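Local coordinates for chromosome replication initiation inhibitor protein (Agrobacterium tumefaciens, PDB 3FD3) that probably regulates transcription as a DNA-binding factor of the LysR family, represented here by its C-terminal substrate-binding-type domain without the DNA-binding helix-turn-helix, at residues A[14-17]-A[18-22]; A[41-44]-A[45-49]. All blocks are in the same frame, centred on the assembly; numbering follows the deposited sequence.

Contact 1 of 2, residues A[14-17]-A[18-22]; sequences GTWF and LDAVS
Leu-18 follows directly on Phe-17 in the first turn of helix 17-26, and its CD2 lies 4.2 Å from CD2 of the phenylalanine ring. Its backbone N has no helical acceptor four residues back and instead gives its hydrogen to a water at 2.8 Å, which is weakly tied to the carbonyl of Thr-15. A second water is held more firmly by Thr-15, with 2.6 Å between water and Thr-15 O, and takes a weak bond from Asp-19 N. The two waters thus link the carbonyl of Thr-15 to the amides of Leu-18 and Asp-19. The CB of Asp-19 comes against Trp-16 O. Ala-20 N makes the first bond of the helical pattern, to Trp-16 O, while its methyl sits beside the benzo part of the indole, CB to CZ3 being 4.1 Å. This is the amino-terminal end of the second helix after strand 3-8, following the short helix 10-13, in the periplasmic-binding-protein-like fold of LysR effector domains. One side of it rests on Ile-34 of strand 31-36, another on Met-196 of helix 190-203. Val-21 N bonds to Phe-17 O at 2.9 Å, and the same two residues meet through their side chains. CG2 of the valine stands over one face of the phenyl ring, 3.7 Å from its centroid and displaced toward the rim, a CH-pi contact. Phe-17 presents that face because its CG is anti to the backbone N (chi1 178°), which lays the ring alongside the next turn. Ser-22 turns its hydroxyl back onto the helix, OG giving a 2.9 Å hydrogen bond to Leu-18 O, which also accepts from Ser-22 N.

Contact 2 of 2, residues A[41-44]-A[45-49]; sequences HTVE and WLRGG
Trp-45 reaches back under His-41, which stands just before helix 42-47, four residues earlier, and can be followed outward atom by atom. Its CB lies 3.5 Å from Thr-42 O. CG and CD1 come next, beneath the carbonyl of His-41, with CG 3.3 Å from His-41 O; that oxygen sits over the indole face while accepting a nearly straight bond from Trp-45 N. Farther out, NE1 and CE2 lie under the CB of His-41, which makes a CH-pi contact 3.8 Å from the centroid of the five-membered ring. With CG anti to the carbonyl carbon (chi1 -64°), the indole is swung back toward the start of the helix, and CE3 passes near Thr-42 CA. The imidazole is inclined to the indole by 40°. Its ND1 bonds to Glu-44 OE1 at 3.1 Å, almost in the imidazole plane but from above the plane of the carboxylate; a bend at chi2 of the glutamate brings OE1 there. Along another side of the helix, Thr-42 CG2 and Leu-46 CD1 lie side by side, and the hydroxyl of Thr-42 bonds to Asp-37. Arg-47 folds back at chi3, bringing NH2 to 3.5 Å from Val-43 CG1 and one guanidinium face over Glu-44 CA. Gly-49, with positive phi, closes the helix in a Schellman motif. The bond to Glu-44 places a hydrogen on ND1; an ionised Glu-44 would probably stabilise a positive imidazole, and Arg-47, its NH2 5.2 Å from Glu-44 OE2, would help keep the glutamate ionised.

In the fold
Both contacts are local ones in the same LysR-type domain, contact 1 joining a loop to the start of helix 17-26 and contact 2 running the length of helix 42-47; their centres lie about 21 Å apart. Contact 1 is largely buried between strand 31-36 and helix 190-203, and its outer side packs on Gly-136 and Met-145 of the second subunit. Contact 2 is only partly buried: Thr-42 and Trp-45 reach Ala-7 of strand 3-8, the strand that Phe-17 of contact 1 also touches, and no other chain meets it. Apolar packing and bound water therefore dominate contact 1, whereas residues 41-49 combine an indole with ionisable side chains and lead into Gly-49 of the polyether pocket.

Contact 1 of 2, residues A[14-17]-A[18-22]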
loop_
_atom_site.group_PDB
_atom_site.type_symbol
_atom_site.label_atom_id
_atom_site.label_comp_id
_atom_site.label_asym_id
_atom_site.label_seq_id
_atom_site.Cartn_x
_atom_site.Cartn_y
_atom_site.Cartn_z
ATOM N N GLY A 14 6.424 0.615 -2.595
ATOM C CA GLY A 14 5.857 1.946 -2.576
ATOM C C GLY A 14 6.701 3.011 -3.250
ATOM O O GLY A 14 6.228 4.151 -3.373
ATOM N N THR A 15 7.929 2.663 -3.667
ATOM C CA THR A 15 8.859 3.585 -4.262
ATOM C C THR A 15 9.285 3.115 -5.673
ATOM O O THR A 15 8.551 3.387 -6.649
ATOM C CB THR A 15 10.056 3.899 -3.316
ATOM O OG1 THR A 15 10.670 2.681 -2.870
ATOM C CG2 THR A 15 9.567 4.732 -2.052
ATOM N N TRP A 16 10.341 2.320 -5.755
ATOM C CA TRP A 16 11.099 2.058 -6.994
ATOM C C TRP A 16 10.895 0.682 -7.624
ATOM O O TRP A 16 11.258 0.473 -8.798
ATOM C CB TRP A 16 12.605 2.263 -6.733
ATOM C CG TRP A 16 13.187 1.221 -5.812
ATOM C CD1 TRP A 16 13.138 1.192 -4.438
ATOM C CD2 TRP A 16 13.856 0.027 -6.203
ATOM N NE1 TRP A 16 13.768 0.070 -3.959
ATOM C CE2 TRP A 16 14.212 -0.673 -5.019
ATOM C CE3 TRP A 16 14.217 -0.512 -7.440
ATOM C CZ2 TRP A 16 14.890 -1.891 -5.043
ATOM C CZ3 TRP A 16 14.897 -1.706 -7.455
ATOM C CH2 TRP A 16 15.212 -2.396 -6.274
ATOM N N PHE A 17 10.338 -0.274 -6.884
ATOM C CA PHE A 17 10.366 -1.674 -7.323
ATOM C C PHE A 17 9.636 -1.910 -8.646
ATOM O O PHE A 17 10.174 -2.600 -9.544
ATOM C CB PHE A 17 9.765 -2.546 -6.218
ATOM C CG PHE A 17 9.670 -4.034 -6.529
ATOM C CD1 PHE A 17 10.741 -4.874 -6.338
ATOM C CD2 PHE A 17 8.492 -4.570 -6.967
ATOM C CE1 PHE A 17 10.627 -6.238 -6.604
ATOM C CE2 PHE A 17 8.388 -5.935 -7.213
ATOM C CZ PHE A 17 9.459 -6.740 -7.032
ATOM N N LEU A 18 8.440 -1.324 -8.781
ATOM C CA LEU A 18 7.650 -1.508 -9.995
ATOM C C LEU A 18 8.242 -0.785 -11.180
ATOM O O LEU A 18 8.065 -1.231 -12.316
ATOM C CB LEU A 18 6.189 -1.082 -9.797
ATOM C CG LEU A 18 5.375 -2.010 -8.917
ATOM C CD1 LEU A 18 3.916 -1.463 -8.749
ATOM C CD2 LEU A 18 5.388 -3.429 -9.480
ATOM N N ASP A 19 8.967 0.302 -10.933
ATOM C CA ASP A 19 9.695 0.968 -12.009
ATOM C C ASP A 19 10.714 0.018 -12.634
ATOM O O ASP A 19 10.858 -0.017 -13.853
ATOM C CB ASP A 19 10.396 2.233 -11.504
ATOM C CG ASP A 19 10.988 3.060 -12.626
ATOM O OD1 ASP A 19 10.328 3.221 -13.679
ATOM O OD2 ASP A 19 12.112 3.567 -12.457
ATOM N N ALA A 20 11.410 -0.758 -11.802
ATOM C CA ALA A 20 12.342 -1.770 -12.272
ATOM C C ALA A 20 11.646 -2.952 -12.938
ATOM O O ALA A 20 12.013 -3.366 -14.032
ATOM C CB ALA A 20 13.203 -2.292 -11.089
ATOM N N VAL A 21 10.637 -3.495 -12.277
ATOM C CA VAL A 21 9.959 -4.677 -12.784
ATOM C C VAL A 21 9.273 -4.397 -14.128
ATOM O O VAL A 21 9.323 -5.230 -15.026
ATOM C CB VAL A 21 8.935 -5.178 -11.793
ATOM C CG1 VAL A 21 8.136 -6.353 -12.412
ATOM C CG2 VAL A 21 9.660 -5.637 -10.508
ATOM N N SER A 22 8.704 -3.209 -14.287
ATOM C CA SER A 22 7.959 -2.888 -15.494
ATOM C C SER A 22 8.904 -2.760 -16.696
ATOM O O SER A 22 8.523 -3.064 -17.832
ATOM C CB SER A 22 7.084 -1.646 -15.333
ATOM O OG SER A 22 7.848 -0.477 -15.127
HETATM O O HOH W 1 7.004 0.386 -7.025
HETATM O O HOH W 2 7.914 2.270 -8.864
#

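Contact 2 of 2, residues A[41-44]-A[45-49]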
loop_
_atom_site.group_PDB
_atom_site.type_symbol
_atom_site.label_atom_id
_atom_site.label_comp_id
_atom_site.label_asym_id
_atom_site.label_seq_id
_atom_site.Cartn_x
_atom_site.Cartn_y
_atom_site.Cartn_z
ATOM N N HIS A 41 9.693 -12.919 6.241
ATOM C CA HIS A 41 9.601 -14.287 5.756
ATOM C C HIS A 41 10.397 -14.528 4.485
ATOM O O HIS A 41 10.461 -15.660 4.004
ATOM C CB HIS A 41 8.153 -14.675 5.499
ATOM C CG HIS A 41 7.334 -14.754 6.744
ATOM N ND1 HIS A 41 7.799 -15.353 7.896
ATOM C CD2 HIS A 41 6.094 -14.297 7.026
ATOM C CE1 HIS A 41 6.878 -15.255 8.839
ATOM N NE2 HIS A 41 5.836 -14.614 8.337
ATOM N N THR A 42 10.991 -13.470 3.929
ATOM C CA THR A 42 11.647 -13.597 2.614
ATOM C C THR A 42 12.698 -14.685 2.583
ATOM O O THR A 42 12.768 -15.446 1.599
ATOM C CB THR A 42 12.269 -12.262 2.161
ATOM O OG1 THR A 42 11.209 -11.362 1.860
ATOM C CG2 THR A 42 13.158 -12.448 0.907
ATOM N N VAL A 43 13.496 -14.790 3.649
ATOM C CA VAL A 43 14.547 -15.818 3.709
ATOM C C VAL A 43 13.978 -17.239 3.625
ATOM O O VAL A 43 14.481 -18.069 2.872
ATOM C CB VAL A 43 15.422 -15.671 4.985
ATOM C CG1 VAL A 43 16.240 -16.931 5.234
ATOM C CG2 VAL A 43 16.330 -14.418 4.839
ATOM N N GLU A 44 12.913 -17.495 4.376
ATOM C CA GLU A 44 12.215 -18.776 4.316
ATOM C C GLU A 44 11.635 -19.046 2.927
ATOM O O GLU A 44 11.764 -20.153 2.394
ATOM C CB GLU A 44 11.097 -18.832 5.362
ATOM C CG GLU A 44 11.591 -18.614 6.803
ATOM C CD GLU A 44 11.467 -17.142 7.282
ATOM O OE1 GLU A 44 10.546 -16.877 8.124
ATOM O OE2 GLU A 44 12.272 -16.273 6.807
ATOM N N TRP A 45 11.031 -18.026 2.332
ATOM C CA TRP A 45 10.454 -18.160 0.992
ATOM C C TRP A 45 11.501 -18.493 -0.054
ATOM O O TRP A 45 11.258 -19.302 -0.951
ATOM C CB TRP A 45 9.765 -16.883 0.563
ATOM C CG TRP A 45 8.573 -16.495 1.380
ATOM C CD1 TRP A 45 7.917 -17.252 2.313
ATOM C CD2 TRP A 45 7.868 -15.255 1.297
ATOM N NE1 TRP A 45 6.860 -16.543 2.829
ATOM C CE2 TRP A 45 6.804 -15.318 2.216
ATOM C CE3 TRP A 45 8.036 -14.091 0.531
ATOM C CZ2 TRP A 45 5.918 -14.265 2.395
ATOM C CZ3 TRP A 45 7.154 -13.038 0.708
ATOM C CH2 TRP A 45 6.102 -13.138 1.634
ATOM N N LEU A 46 12.649 -17.840 0.031
ATOM C CA LEU A 46 13.747 -18.166 -0.870
ATOM C C LEU A 46 14.254 -19.593 -0.650
ATOM O O LEU A 46 14.467 -20.344 -1.600
ATOM C CB LEU A 46 14.890 -17.172 -0.713
ATOM C CG LEU A 46 14.674 -15.800 -1.365
ATOM C CD1 LEU A 46 15.645 -14.772 -0.792
ATOM C CD2 LEU A 46 14.776 -15.812 -2.916
ATOM N N ARG A 47 14.448 -19.955 0.603
ATOM C CA ARG A 47 14.912 -21.303 0.937
ATOM C C ARG A 47 13.943 -22.361 0.416
ATOM O O ARG A 47 14.368 -23.388 -0.113
ATOM C CB ARG A 47 15.119 -21.443 2.449
ATOM C CG ARG A 47 15.822 -22.728 2.889
ATOM C CD ARG A 47 15.684 -23.000 4.400
ATOM N NE ARG A 47 16.077 -21.836 5.204
ATOM C CZ ARG A 47 15.294 -21.172 6.071
ATOM N NH1 ARG A 47 14.029 -21.540 6.321
ATOM N NH2 ARG A 47 15.796 -20.115 6.713
ATOM N N GLY A 48 12.649 -22.107 0.540
ATOM C CA GLY A 48 11.624 -23.073 0.140
ATOM C C GLY A 48 11.257 -23.033 -1.334
ATOM O O GLY A 48 10.368 -23.763 -1.763
ATOM N N GLY A 49 11.922 -22.174 -2.104
ATOM C CA GLY A 49 11.592 -21.974 -3.516
ATOM C C GLY A 49 10.230 -21.358 -3.778
ATOM O O GLY A 49 9.714 -21.461 -4.892
#